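Local coordinates for carbohydrate kinase, pfkB family (Enterococcus faecalis, PDB 3KTN), which is a putative 2-keto-3-deoxygluconate kinase of the pfkB (ribokinase-like) family, which would transfer phosphate to a sugar acid, at residues M31-A45 and L62-I75. Numbering follows the deposited sequence.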
loop_
_atom_site.group_PDB
_atom_site.type_symbol
_atom_site.label_atom_id
_atom_site.label_comp_id
_atom_site.label_asym_id
_atom_site.label_seq_id
_atom_site.Cartn_x
_atom_site.Cartn_y
_atom_site.Cartn_z
HETATM N N MSE A 31 8.506 -0.390 8.926
HETATM C CA MSE A 31 9.614 -0.512 9.865
HETATM C C MSE A 31 9.979 0.863 10.403
HETATM O O MSE A 31 9.887 1.856 9.693
HETATM C CB MSE A 31 10.842 -1.107 9.170
HETATM C CG MSE A 31 12.105 -1.092 10.030
HETATM SE SE MSE A 31 13.730 -1.535 9.028
HETATM C CE MSE A 31 14.234 0.245 8.464
ATOM N N ASN A 32 10.386 0.925 11.662
ATOM C CA ASN A 32 10.804 2.193 12.232
ATOM C C ASN A 32 11.969 1.970 13.181
ATOM O O ASN A 32 12.180 0.857 13.667
ATOM C CB ASN A 32 9.645 2.874 12.976
ATOM C CG ASN A 32 8.487 3.218 12.051
ATOM O OD1 ASN A 32 7.566 2.421 11.861
ATOM N ND2 ASN A 32 8.549 4.397 11.442
ATOM N N PHE A 33 12.733 3.030 13.419
ATOM C CA PHE A 33 13.863 2.970 14.337
ATOM C C PHE A 33 13.350 3.540 15.641
ATOM O O PHE A 33 12.964 4.702 15.711
ATOM C CB PHE A 33 15.033 3.796 13.803
ATOM C CG PHE A 33 15.720 3.164 12.629
ATOM C CD1 PHE A 33 16.726 2.225 12.819
ATOM C CD2 PHE A 33 15.322 3.467 11.330
ATOM C CE1 PHE A 33 17.330 1.595 11.727
ATOM C CE2 PHE A 33 15.917 2.844 10.232
ATOM C CZ PHE A 33 16.922 1.907 10.432
ATOM N N VAL A 34 13.315 2.697 16.666
ATOM C CA VAL A 34 12.827 3.096 17.967
ATOM C C VAL A 34 13.813 2.641 19.047
ATOM O O VAL A 34 14.909 2.152 18.745
ATOM C CB VAL A 34 11.419 2.472 18.231
ATOM C CG1 VAL A 34 10.431 2.931 17.154
ATOM C CG2 VAL A 34 11.512 0.951 18.219
ATOM N N GLY A 35 13.401 2.810 20.300
ATOM C CA GLY A 35 14.213 2.446 21.443
ATOM C C GLY A 35 13.930 3.471 22.526
ATOM O O GLY A 35 13.525 4.592 22.209
ATOM N N THR A 36 14.116 3.098 23.792
ATOM C CA THR A 36 13.874 4.025 24.902
ATOM C C THR A 36 14.563 5.370 24.684
ATOM O O THR A 36 13.926 6.414 24.782
ATOM C CB THR A 36 14.356 3.431 26.249
ATOM O OG1 THR A 36 13.452 2.400 26.653
ATOM C CG2 THR A 36 14.410 4.504 27.344
ATOM N N GLY A 37 15.856 5.341 24.377
ATOM C CA GLY A 37 16.591 6.576 24.146
ATOM C C GLY A 37 16.100 7.360 22.936
ATOM O O GLY A 37 16.108 8.592 22.936
ATOM N N VAL A 38 15.672 6.653 21.897
ATOM C CA VAL A 38 15.173 7.312 20.691
ATOM C C VAL A 38 13.838 7.982 20.986
ATOM O O VAL A 38 13.646 9.158 20.667
ATOM C CB VAL A 38 15.002 6.296 19.534
ATOM C CG1 VAL A 38 14.538 7.004 18.260
ATOM C CG2 VAL A 38 16.325 5.582 19.294
ATOM N N ASN A 39 12.929 7.244 21.620
ATOM C CA ASN A 39 11.603 7.777 21.943
ATOM C C ASN A 39 11.713 9.001 22.833
ATOM O O ASN A 39 11.038 10.016 22.613
ATOM C CB ASN A 39 10.741 6.725 22.661
ATOM C CG ASN A 39 10.653 5.416 21.895
ATOM O OD1 ASN A 39 10.912 5.367 20.690
ATOM N ND2 ASN A 39 10.271 4.348 22.589
ATOM N N LEU A 40 12.555 8.890 23.852
ATOM C CA LEU A 40 12.756 9.980 24.792
ATOM C C LEU A 40 13.298 11.232 24.111
ATOM O O LEU A 40 12.677 12.296 24.167
ATOM C CB LEU A 40 13.723 9.548 25.899
ATOM C CG LEU A 40 13.981 10.615 26.971
ATOM C CD1 LEU A 40 12.667 10.943 27.676
ATOM C CD2 LEU A 40 15.019 10.121 27.976
ATOM N N LEU A 41 14.456 11.102 23.473
ATOM C CA LEU A 41 15.078 12.240 22.808
ATOM C C LEU A 41 14.228 12.824 21.677
ATOM O O LEU A 41 14.220 14.046 21.466
ATOM C CB LEU A 41 16.458 11.848 22.275
ATOM C CG LEU A 41 17.470 11.361 23.319
ATOM C CD1 LEU A 41 18.828 11.184 22.651
ATOM C CD2 LEU A 41 17.557 12.356 24.478
ATOM N N ALA A 42 13.516 11.958 20.956
ATOM C CA ALA A 42 12.667 12.408 19.854
ATOM C C ALA A 42 11.587 13.346 20.379
ATOM O O ALA A 42 11.351 14.413 19.814
ATOM C CB ALA A 42 12.018 11.210 19.152
ATOM N N ASN A 43 10.933 12.949 21.466
ATOM C CA ASN A 43 9.880 13.772 22.044
ATOM C C ASN A 43 10.458 15.082 22.584
ATOM O O ASN A 43 9.886 16.152 22.374
ATOM C CB ASN A 43 9.161 13.021 23.168
ATOM C CG ASN A 43 7.786 13.590 23.452
ATOM O OD1 ASN A 43 7.439 14.676 22.975
ATOM N ND2 ASN A 43 6.994 12.866 24.232
ATOM N N LEU A 44 11.588 14.995 23.286
ATOM C CA LEU A 44 12.236 16.187 23.835
ATOM C C LEU A 44 12.682 17.133 22.707
ATOM O O LEU A 44 12.618 18.354 22.851
ATOM C CB LEU A 44 13.433 15.784 24.706
ATOM C CG LEU A 44 13.072 15.069 26.016
ATOM C CD1 LEU A 44 14.334 14.614 26.738
ATOM C CD2 LEU A 44 12.258 16.009 26.899
ATOM N N ALA A 45 13.129 16.573 21.584
ATOM C CA ALA A 45 13.540 17.406 20.455
ATOM C C ALA A 45 12.297 18.107 19.906
ATOM O O ALA A 45 12.357 19.260 19.477
ATOM C CB ALA A 45 14.199 16.553 19.368
ATOM N N LEU A 62 21.818 -0.100 6.528
ATOM C CA LEU A 62 20.781 -0.132 7.550
ATOM C C LEU A 62 21.167 0.834 8.668
ATOM O O LEU A 62 20.327 1.587 9.181
ATOM C CB LEU A 62 20.622 -1.548 8.101
ATOM C CG LEU A 62 19.451 -1.759 9.062
ATOM C CD1 LEU A 62 18.130 -1.535 8.332
ATOM C CD2 LEU A 62 19.513 -3.181 9.619
ATOM N N GLY A 63 22.448 0.823 9.035
ATOM C CA GLY A 63 22.913 1.727 10.071
ATOM C C GLY A 63 22.773 3.164 9.600
ATOM O O GLY A 63 22.421 4.047 10.381
ATOM N N GLU A 64 23.052 3.404 8.319
ATOM C CA GLU A 64 22.938 4.751 7.749
ATOM C C GLU A 64 21.477 5.218 7.745
ATOM O O GLU A 64 21.186 6.392 7.981
ATOM C CB GLU A 64 23.497 4.780 6.316
ATOM C CG GLU A 64 25.020 4.706 6.234
ATOM C CD GLU A 64 25.693 5.851 6.979
ATOM O OE1 GLU A 64 25.421 7.027 6.652
ATOM O OE2 GLU A 64 26.492 5.580 7.895
ATOM N N ALA A 65 20.558 4.295 7.471
ATOM C CA ALA A 65 19.140 4.636 7.461
ATOM C C ALA A 65 18.742 4.951 8.896
ATOM O O ALA A 65 17.884 5.792 9.142
ATOM C CB ALA A 65 18.312 3.470 6.917
ATOM N N GLY A 66 19.388 4.280 9.848
ATOM C CA GLY A 66 19.097 4.517 11.251
ATOM C C GLY A 66 19.490 5.923 11.671
ATOM O O GLY A 66 18.742 6.599 12.369
ATOM N N LYS A 67 20.672 6.370 11.260
ATOM C CA LYS A 67 21.110 7.719 11.603
ATOM C C LYS A 67 20.222 8.761 10.936
ATOM O O LYS A 67 19.950 9.807 11.521
ATOM C CB LYS A 67 22.563 7.944 11.188
ATOM C CG LYS A 67 23.548 7.065 11.941
ATOM C CD LYS A 67 24.892 7.746 12.092
ATOM C CE LYS A 67 25.580 7.959 10.765
ATOM N NZ LYS A 67 26.899 8.631 10.979
ATOM N N ALA A 68 19.776 8.477 9.714
ATOM C CA ALA A 68 18.900 9.390 8.983
ATOM C C ALA A 68 17.595 9.561 9.767
ATOM O O ALA A 68 17.047 10.664 9.844
ATOM C CB ALA A 68 18.605 8.830 7.572
ATOM N N ALA A 69 17.105 8.463 10.346
ATOM C CA ALA A 69 15.870 8.494 11.133
ATOM C C ALA A 69 16.055 9.327 12.401
ATOM O O ALA A 69 15.156 10.058 12.812
ATOM C CB ALA A 69 15.441 7.076 11.505
ATOM N N LEU A 70 17.218 9.210 13.027
ATOM C CA LEU A 70 17.495 9.979 14.236
ATOM C C LEU A 70 17.455 11.471 13.913
ATOM O O LEU A 70 16.835 12.256 14.632
ATOM C CB LEU A 70 18.867 9.609 14.803
ATOM C CG LEU A 70 19.060 8.190 15.354
ATOM C CD1 LEU A 70 20.512 8.018 15.790
ATOM C CD2 LEU A 70 18.132 7.953 16.533
ATOM N N ARG A 71 18.105 11.861 12.823
ATOM C CA ARG A 71 18.120 13.267 12.419
ATOM C C ARG A 71 16.702 13.755 12.089
ATOM O O ARG A 71 16.295 14.836 12.514
ATOM C CB ARG A 71 19.034 13.460 11.204
ATOM C CG ARG A 71 20.507 13.144 11.457
ATOM C CD ARG A 71 21.379 13.643 10.297
ATOM N NE ARG A 71 21.029 13.014 9.023
ATOM C CZ ARG A 71 21.585 11.898 8.557
ATOM N NH1 ARG A 71 22.529 11.280 9.253
ATOM N NH2 ARG A 71 21.187 11.393 7.398
ATOM N N LYS A 72 15.956 12.954 11.331
ATOM C CA LYS A 72 14.590 13.307 10.963
ATOM C C LYS A 72 13.768 13.647 12.201
ATOM O O LYS A 72 12.968 14.584 12.191
ATOM C CB LYS A 72 13.913 12.149 10.218
ATOM C CG LYS A 72 12.458 12.434 9.901
ATOM C CD LYS A 72 11.766 11.299 9.180
ATOM C CE LYS A 72 10.341 11.712 8.811
ATOM N NZ LYS A 72 9.608 10.641 8.081
ATOM N N LEU A 73 13.962 12.865 13.257
ATOM C CA LEU A 73 13.256 13.063 14.519
ATOM C C LEU A 73 13.747 14.305 15.266
ATOM O O LEU A 73 13.130 14.729 16.239
ATOM C CB LEU A 73 13.428 11.830 15.411
ATOM C CG LEU A 73 12.751 10.568 14.878
ATOM C CD1 LEU A 73 13.273 9.333 15.621
ATOM C CD2 LEU A 73 11.236 10.721 15.023
ATOM N N GLY A 74 14.859 14.875 14.808
ATOM C CA GLY A 74 15.395 16.066 15.439
ATOM C C GLY A 74 16.523 15.773 16.409
ATOM O O GLY A 74 16.991 16.666 17.108
ATOM N N ILE A 75 16.964 14.520 16.453
ATOM C CA ILE A 75 18.042 14.110 17.347
ATOM C C ILE A 75 19.380 14.190 16.622
ATOM O O ILE A 75 19.507 13.733 15.480
ATOM C CB ILE A 75 17.861 12.643 17.823
ATOM C CG1 ILE A 75 16.472 12.443 18.429
ATOM C CG2 ILE A 75 18.912 12.297 18.873
ATOM C CD1 ILE A 75 16.152 10.977 18.681
#
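Phe-33 lays one face of its ring over the backbone of Gly-66, a CH-pi contact in which the glycine CA stands 3.4 Å from the centroid of the Phe-33 ring and 11° off its normal. Glycine suits the spot because, with no side chain in between, the ring lies directly on the helix backbone. With CG anti to its carbonyl carbon (chi1 -72°), Phe-33 reaches across to helix 62-72; the axes of strand 31-34 and this helix make an angle of 69°. Small alanines flank the glycine: Ala-69 CB meets Phe-33 CD2 at 3.6 Å, and Ala-65 CB approaches the far end of the ring more loosely. Beyond it, the selenomethionine Met-31 brings its terminal CE near Leu-62 CD1.

Past the strand, helix 36-45 meets the other end of helix 62-72 through branched aliphatic side chains. Leu-70 CD2 lies evenly against both methyls of Val-38, and Val-38 CG1 also packs 3.7 Å from Leu-73 CD1, each leucine crossing the valine at about a right angle. Ile-75 sends CD1 to Leu-41 CB, 3.7 Å away, and on to the backbone of Val-38 and Ala-42. The alanines permit close approach here, Ala-42 CB touching Leu-73 CB and Ala-45 CB lying 3.6 Å from Gly-74 O. Gly-74, whose positive phi suits glycine, forms a Schellman motif after the last turn, and Ile-75 then points back toward helix 36-45.

No hydrogen bond crosses this largely buried apolar interface. Met-31 makes backbone hydrogen bonds to a second subunit, whose Phe-91 also packs on it. Strand 50-57 of the large sheet touches Leu-41, Ala-45 and Ile-75, while helix 62-72 packs on strand 28-34, outermost of the smaller sheet within this chain, and on the helix that follows it.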